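Local coordinates for protein cytochrome P450 (Bacillus megaterium, PDB 5L94) that probably acts as a heme-dependent monooxygenase of the cytochrome P450 family, using molecular oxygen to oxidise organic substrates, and is seen here with testosterone bound, at residues A[77-82]-A[231-236]; A[117-122]-A[363-368]. All coordinates share one frame; numbering follows the deposited sequence.

Contact 1 (A[77-82]-A[231-236]); sequences QTALGT and EIVGFS
Leu80 and Gly234 bring the backbones closest, their CA atoms 4.4 Å apart, where a turn ending in a short 3-10 segment rests on helix 229-245. Ala79 O lies against the bare backbone of Gly234, making a CA-H...O contact of 3.3 Å to its CA; a side chain at that glycine would run into the carbonyl. Beside this, Ala79 CB meets Val233 CG1 at 3.8 Å, a small apolar touch. Leu80 reaches back with CD1 to the carbonyl O of Gly234, and further along the same helix it packs on Leu238 and Ile241.

Thr82 holds OG1 between its backbone N and carbonyl carbon (chi1 82°), which lets OG1 donate to Ala79 O over 3.1 Å, in the carbonyl plane and on a lone pair. Ala79 O is thus gripped twice, by Thr82 N and Thr82 OG1, while the same hydroxyl abuts Glu231 CA at 3.8 Å. Replacing Thr82 with alanine is likely to cost Ala79 O its hydroxyl donor, leaving the N-H of the same residue as its hydrogen-bond donor within the turn, and to open a gap beside Glu231. A water donates to Thr82 O and, weakly, to Glu231 OE2.

The arrangement is the P450 B-C loop laid on the I-helix, beside the substrate pocket: the Leu80 side chain is about 6 Å from the bound testosterone.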
loop_
_atom_site.group_PDB
_atom_site.type_symbol
_atom_site.label_atom_id
_atom_site.label_comp_id
_atom_site.label_asym_id
_atom_site.label_seq_id
_atom_site.Cartn_x
_atom_site.Cartn_y
_atom_site.Cartn_z
ATOM N N GLN A 77 3.431 23.540 -0.313
ATOM C CA GLN A 77 3.192 22.259 0.329
ATOM C C GLN A 77 1.714 21.885 0.223
ATOM O O GLN A 77 0.838 22.733 0.062
ATOM C CB GLN A 77 3.661 22.290 1.792
ATOM C CG GLN A 77 3.673 20.911 2.503
ATOM C CD GLN A 77 4.494 19.840 1.737
ATOM O OE1 GLN A 77 3.983 19.205 0.808
ATOM N NE2 GLN A 77 5.764 19.662 2.113
ATOM N N THR A 78 1.454 20.597 0.215
ATOM C CA THR A 78 0.098 20.076 0.194
ATOM C C THR A 78 -0.286 19.552 1.568
ATOM O O THR A 78 0.570 19.231 2.397
ATOM C CB THR A 78 -0.049 18.944 -0.819
ATOM O OG1 THR A 78 0.944 17.939 -0.571
ATOM C CG2 THR A 78 0.101 19.458 -2.240
ATOM N N ALA A 79 -1.592 19.473 1.813
ATOM C CA ALA A 79 -2.037 18.864 3.064
ATOM C C ALA A 79 -1.508 17.433 3.190
ATOM O O ALA A 79 -1.113 17.010 4.277
ATOM C CB ALA A 79 -3.559 18.916 3.170
ATOM N N LEU A 80 -1.434 16.699 2.086
ATOM C CA LEU A 80 -0.822 15.374 2.138
ATOM C C LEU A 80 0.596 15.441 2.687
ATOM O O LEU A 80 0.990 14.603 3.501
ATOM C CB LEU A 80 -0.853 14.755 0.751
ATOM C CG LEU A 80 -0.667 13.264 0.543
ATOM C CD1 LEU A 80 -1.321 12.443 1.678
ATOM C CD2 LEU A 80 -1.314 12.941 -0.794
ATOM N N GLY A 81 1.358 16.473 2.300
ATOM C CA GLY A 81 2.717 16.714 2.785
ATOM C C GLY A 81 2.835 17.096 4.258
ATOM O O GLY A 81 3.961 17.229 4.751
ATOM N N THR A 82 1.726 17.276 4.974
ATOM C CA THR A 82 1.797 17.462 6.415
ATOM C C THR A 82 1.385 16.233 7.193
ATOM O O THR A 82 1.438 16.266 8.422
ATOM C CB THR A 82 0.935 18.663 6.879
ATOM O OG1 THR A 82 -0.462 18.301 7.014
ATOM C CG2 THR A 82 1.113 19.845 5.917
ATOM N N GLU A 231 -3.909 19.600 9.018
ATOM C CA GLU A 231 -3.362 18.317 9.438
ATOM C C GLU A 231 -4.436 17.237 9.422
ATOM O O GLU A 231 -4.180 16.103 9.013
ATOM C CB GLU A 231 -2.719 18.439 10.820
ATOM C CG GLU A 231 -1.302 19.007 10.734
ATOM C CD GLU A 231 -0.723 19.500 12.065
ATOM O OE1 GLU A 231 -1.379 19.404 13.118
ATOM O OE2 GLU A 231 0.422 19.994 12.040
ATOM N N ILE A 232 -5.656 17.576 9.818
ATOM C CA ILE A 232 -6.734 16.603 9.758
ATOM C C ILE A 232 -7.046 16.242 8.313
ATOM O O ILE A 232 -7.335 15.074 7.996
ATOM C CB ILE A 232 -7.975 17.145 10.487
ATOM C CG1 ILE A 232 -7.673 17.262 11.980
ATOM C CG2 ILE A 232 -9.202 16.248 10.225
ATOM C CD1 ILE A 232 -8.793 17.903 12.786
ATOM N N VAL A 233 -7.047 17.243 7.422
ATOM C CA VAL A 233 -7.326 16.969 6.015
ATOM C C VAL A 233 -6.272 16.041 5.446
ATOM O O VAL A 233 -6.581 15.130 4.674
ATOM C CB VAL A 233 -7.401 18.274 5.208
ATOM C CG1 VAL A 233 -7.174 18.030 3.694
ATOM C CG2 VAL A 233 -8.716 18.925 5.431
ATOM N N GLY A 234 -5.009 16.291 5.775
ATOM C CA GLY A 234 -3.939 15.519 5.177
ATOM C C GLY A 234 -4.004 14.073 5.615
ATOM O O GLY A 234 -3.897 13.165 4.797
ATOM N N PHE A 235 -4.219 13.848 6.907
ATOM C CA PHE A 235 -4.373 12.500 7.412
ATOM C C PHE A 235 -5.535 11.799 6.728
ATOM O O PHE A 235 -5.427 10.631 6.324
ATOM C CB PHE A 235 -4.564 12.543 8.934
ATOM C CG PHE A 235 -4.729 11.194 9.532
ATOM C CD1 PHE A 235 -3.654 10.359 9.676
ATOM C CD2 PHE A 235 -5.978 10.753 9.913
ATOM C CE1 PHE A 235 -3.824 9.092 10.226
ATOM C CE2 PHE A 235 -6.142 9.510 10.449
ATOM C CZ PHE A 235 -5.066 8.684 10.601
ATOM N N SER A 236 -6.641 12.508 6.554
ATOM C CA SER A 236 -7.805 11.898 5.938
ATOM C C SER A 236 -7.496 11.481 4.514
ATOM O O SER A 236 -7.915 10.400 4.068
ATOM C CB SER A 236 -8.988 12.865 5.996
ATOM O OG SER A 236 -9.206 13.279 7.338
HETATM O O HOH W 1 2.521 18.048 10.379
#

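Contact 2 (A[117-122]-A[363-368]); sequences RITNEL and KIMLAE
Thr119 packs against Ile364, Met365 and Glu368 in a helix-to-helix contact that is largely apolar and partly buried, between helix 111-125 and helix 355-372. The two short segments run in broadly the same direction, their axes crossing at -40° with a closest approach of 9.7 Å. The backbones come nearest at Thr119 and Met365, whose CA atoms are 5.8 Å apart.

Thr119 divides its two branches between neighbours. With OG1 beside the backbone N (chi1 -59°), the methyl CG2 is left anti to that N and points into the other helix, where it touches Met365 CE at 3.5 Å and Glu368 CB at 3.8 Å. Its hydroxyl turns back to the preceding turn, bonded to the carbonyl of Ile115, so this buried polar group is satisfied within its own helix; OG1 also meets Ile364 CG2 at 3.9 Å. Met365 leaves the backbone extended and then bends at its last torsion, chi3 -85°, which swings the terminal methyl in front of the threonine. Leu142 of helix 141-151 also touches Met365, backing the thioether chain.

At the more polar margin, the Asn120 amide stands next to the Glu368 carboxylate with the two planes almost perpendicular. Glu368 OE2 is paired in a salt bridge with Arg372 one turn on, which would probably steady the negative charge.

On its other face helix 355-372 is covered by helices 247-260 and 275-285, with Leu366 lodged against Ile251, Thr254 and Ile255. Helices 111-125, 141-151, 247-260 and 355-372 correspond to D, E, the C-terminal part of I, and L, the four-helix bundle characteristic of the cytochrome P450 fold.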
loop_
_atom_site.group_PDB
_atom_site.type_symbol
_atom_site.label_atom_id
_atom_site.label_comp_id
_atom_site.label_asym_id
_atom_site.label_seq_id
_atom_site.Cartn_x
_atom_site.Cartn_y
_atom_site.Cartn_z
ATOM N N ARG A 117 -19.496 -9.193 6.540
ATOM C CA ARG A 117 -20.744 -8.772 5.913
ATOM C C ARG A 117 -20.491 -8.135 4.552
ATOM O O ARG A 117 -21.162 -8.454 3.558
ATOM C CB ARG A 117 -21.461 -7.796 6.854
ATOM C CG ARG A 117 -22.759 -7.159 6.329
ATOM C CD ARG A 117 -23.369 -6.163 7.346
ATOM N NE ARG A 117 -23.281 -6.663 8.733
ATOM C CZ ARG A 117 -22.646 -6.049 9.737
ATOM N NH1 ARG A 117 -22.028 -4.879 9.546
ATOM N NH2 ARG A 117 -22.624 -6.609 10.945
ATOM N N ILE A 118 -19.514 -7.229 4.486
ATOM C CA ILE A 118 -19.204 -6.568 3.216
ATOM C C ILE A 118 -18.713 -7.578 2.191
ATOM O O ILE A 118 -19.160 -7.577 1.042
ATOM C CB ILE A 118 -18.189 -5.438 3.444
ATOM C CG1 ILE A 118 -18.840 -4.357 4.288
ATOM C CG2 ILE A 118 -17.662 -4.865 2.069
ATOM C CD1 ILE A 118 -17.890 -3.254 4.634
ATOM N N THR A 119 -17.803 -8.473 2.595
ATOM C CA THR A 119 -17.382 -9.553 1.711
ATOM C C THR A 119 -18.582 -10.313 1.138
ATOM O O THR A 119 -18.711 -10.466 -0.091
ATOM C CB THR A 119 -16.446 -10.496 2.475
ATOM O OG1 THR A 119 -15.296 -9.767 2.945
ATOM C CG2 THR A 119 -15.993 -11.687 1.611
ATOM N N ASN A 120 -19.487 -10.797 2.011
ATOM C CA ASN A 120 -20.585 -11.622 1.497
ATOM C C ASN A 120 -21.572 -10.812 0.676
ATOM O O ASN A 120 -22.161 -11.349 -0.268
ATOM C CB ASN A 120 -21.281 -12.376 2.640
ATOM C CG ASN A 120 -20.449 -13.591 3.114
ATOM O OD1 ASN A 120 -19.869 -14.334 2.303
ATOM N ND2 ASN A 120 -20.333 -13.744 4.420
ATOM N N GLU A 121 -21.732 -9.524 0.983
ATOM C CA GLU A 121 -22.524 -8.643 0.121
ATOM C C GLU A 121 -21.941 -8.599 -1.280
ATOM O O GLU A 121 -22.655 -8.814 -2.266
ATOM C CB GLU A 121 -22.583 -7.224 0.707
ATOM C CG GLU A 121 -23.736 -6.930 1.661
ATOM C CD GLU A 121 -23.525 -5.624 2.466
ATOM O OE1 GLU A 121 -23.185 -4.584 1.829
ATOM O OE2 GLU A 121 -23.689 -5.647 3.722
ATOM N N LEU A 122 -20.631 -8.304 -1.392
ATOM C CA LEU A 122 -20.018 -8.168 -2.713
ATOM C C LEU A 122 -20.038 -9.494 -3.456
ATOM O O LEU A 122 -20.353 -9.537 -4.653
ATOM C CB LEU A 122 -18.583 -7.638 -2.592
ATOM C CG LEU A 122 -18.405 -6.261 -1.950
ATOM C CD1 LEU A 122 -16.985 -6.044 -1.395
ATOM C CD2 LEU A 122 -18.760 -5.154 -2.951
ATOM N N LYS A 363 -7.327 -11.606 5.062
ATOM C CA LYS A 363 -7.724 -12.921 5.581
ATOM C C LYS A 363 -9.207 -13.205 5.360
ATOM O O LYS A 363 -9.586 -14.277 4.874
ATOM C CB LYS A 363 -7.400 -13.015 7.074
ATOM C CG LYS A 363 -7.923 -14.267 7.746
ATOM C CD LYS A 363 -7.301 -14.453 9.118
ATOM C CE LYS A 363 -7.907 -13.500 10.133
ATOM N NZ LYS A 363 -9.272 -13.925 10.571
ATOM N N ILE A 364 -10.072 -12.259 5.713
ATOM C CA ILE A 364 -11.500 -12.552 5.672
ATOM C C ILE A 364 -11.974 -12.719 4.236
ATOM O O ILE A 364 -12.713 -13.656 3.917
ATOM C CB ILE A 364 -12.298 -11.468 6.426
ATOM C CG1 ILE A 364 -12.118 -11.634 7.939
ATOM C CG2 ILE A 364 -13.812 -11.533 6.081
ATOM C CD1 ILE A 364 -12.727 -10.456 8.783
ATOM N N MET A 365 -11.571 -11.826 3.328
ATOM C CA MET A 365 -12.075 -11.992 1.969
ATOM C C MET A 365 -11.417 -13.176 1.258
ATOM O O MET A 365 -12.055 -13.841 0.436
ATOM C CB MET A 365 -11.900 -10.718 1.165
ATOM C CG MET A 365 -12.105 -10.998 -0.279
ATOM S SD MET A 365 -12.552 -9.579 -1.142
ATOM C CE MET A 365 -14.286 -9.720 -0.797
ATOM N N LEU A 366 -10.135 -13.421 1.514
ATOM C CA LEU A 366 -9.466 -14.540 0.841
ATOM C C LEU A 366 -10.032 -15.893 1.297
ATOM O O LEU A 366 -10.305 -16.770 0.464
ATOM C CB LEU A 366 -7.957 -14.452 1.061
ATOM C CG LEU A 366 -7.229 -13.358 0.218
ATOM C CD1 LEU A 366 -5.834 -13.100 0.737
ATOM C CD2 LEU A 366 -7.211 -13.720 -1.247
ATOM N N ALA A 367 -10.226 -16.065 2.610
ATOM C CA ALA A 367 -10.837 -17.285 3.169
ATOM C C ALA A 367 -12.206 -17.551 2.565
ATOM O O ALA A 367 -12.522 -18.683 2.178
ATOM C CB ALA A 367 -10.969 -17.187 4.695
ATOM N N GLU A 368 -13.041 -16.517 2.485
ATOM C CA GLU A 368 -14.350 -16.691 1.870
ATOM C C GLU A 368 -14.214 -17.088 0.411
ATOM O O GLU A 368 -14.901 -18.005 -0.058
ATOM C CB GLU A 368 -15.176 -15.418 2.009
ATOM C CG GLU A 368 -16.595 -15.624 1.613
ATOM C CD GLU A 368 -17.302 -16.627 2.525
ATOM O OE1 GLU A 368 -16.805 -16.906 3.638
ATOM O OE2 GLU A 368 -18.350 -17.121 2.111
#

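Both contacts are partly buried, yet they share no element: their centres lie 31 Å apart and their nearest atoms about 17 Å. Contact 1 fastens a loop to a helix close to the bound testosterone; contact 2 joins two regular helices away from the annotated sites. The chemistry follows the place. In contact 1 a carbonyl fits a glycine and a water spans the margin, whereas contact 2 relies on methyl groups, with a salt bridge inside one helix, Glu368 to Arg372, at its edge. An indirect tie exists: helix 229-245 is followed after a break by helix 247-260, the other part of the I-helix, on which Leu366 of helix 355-372 packs.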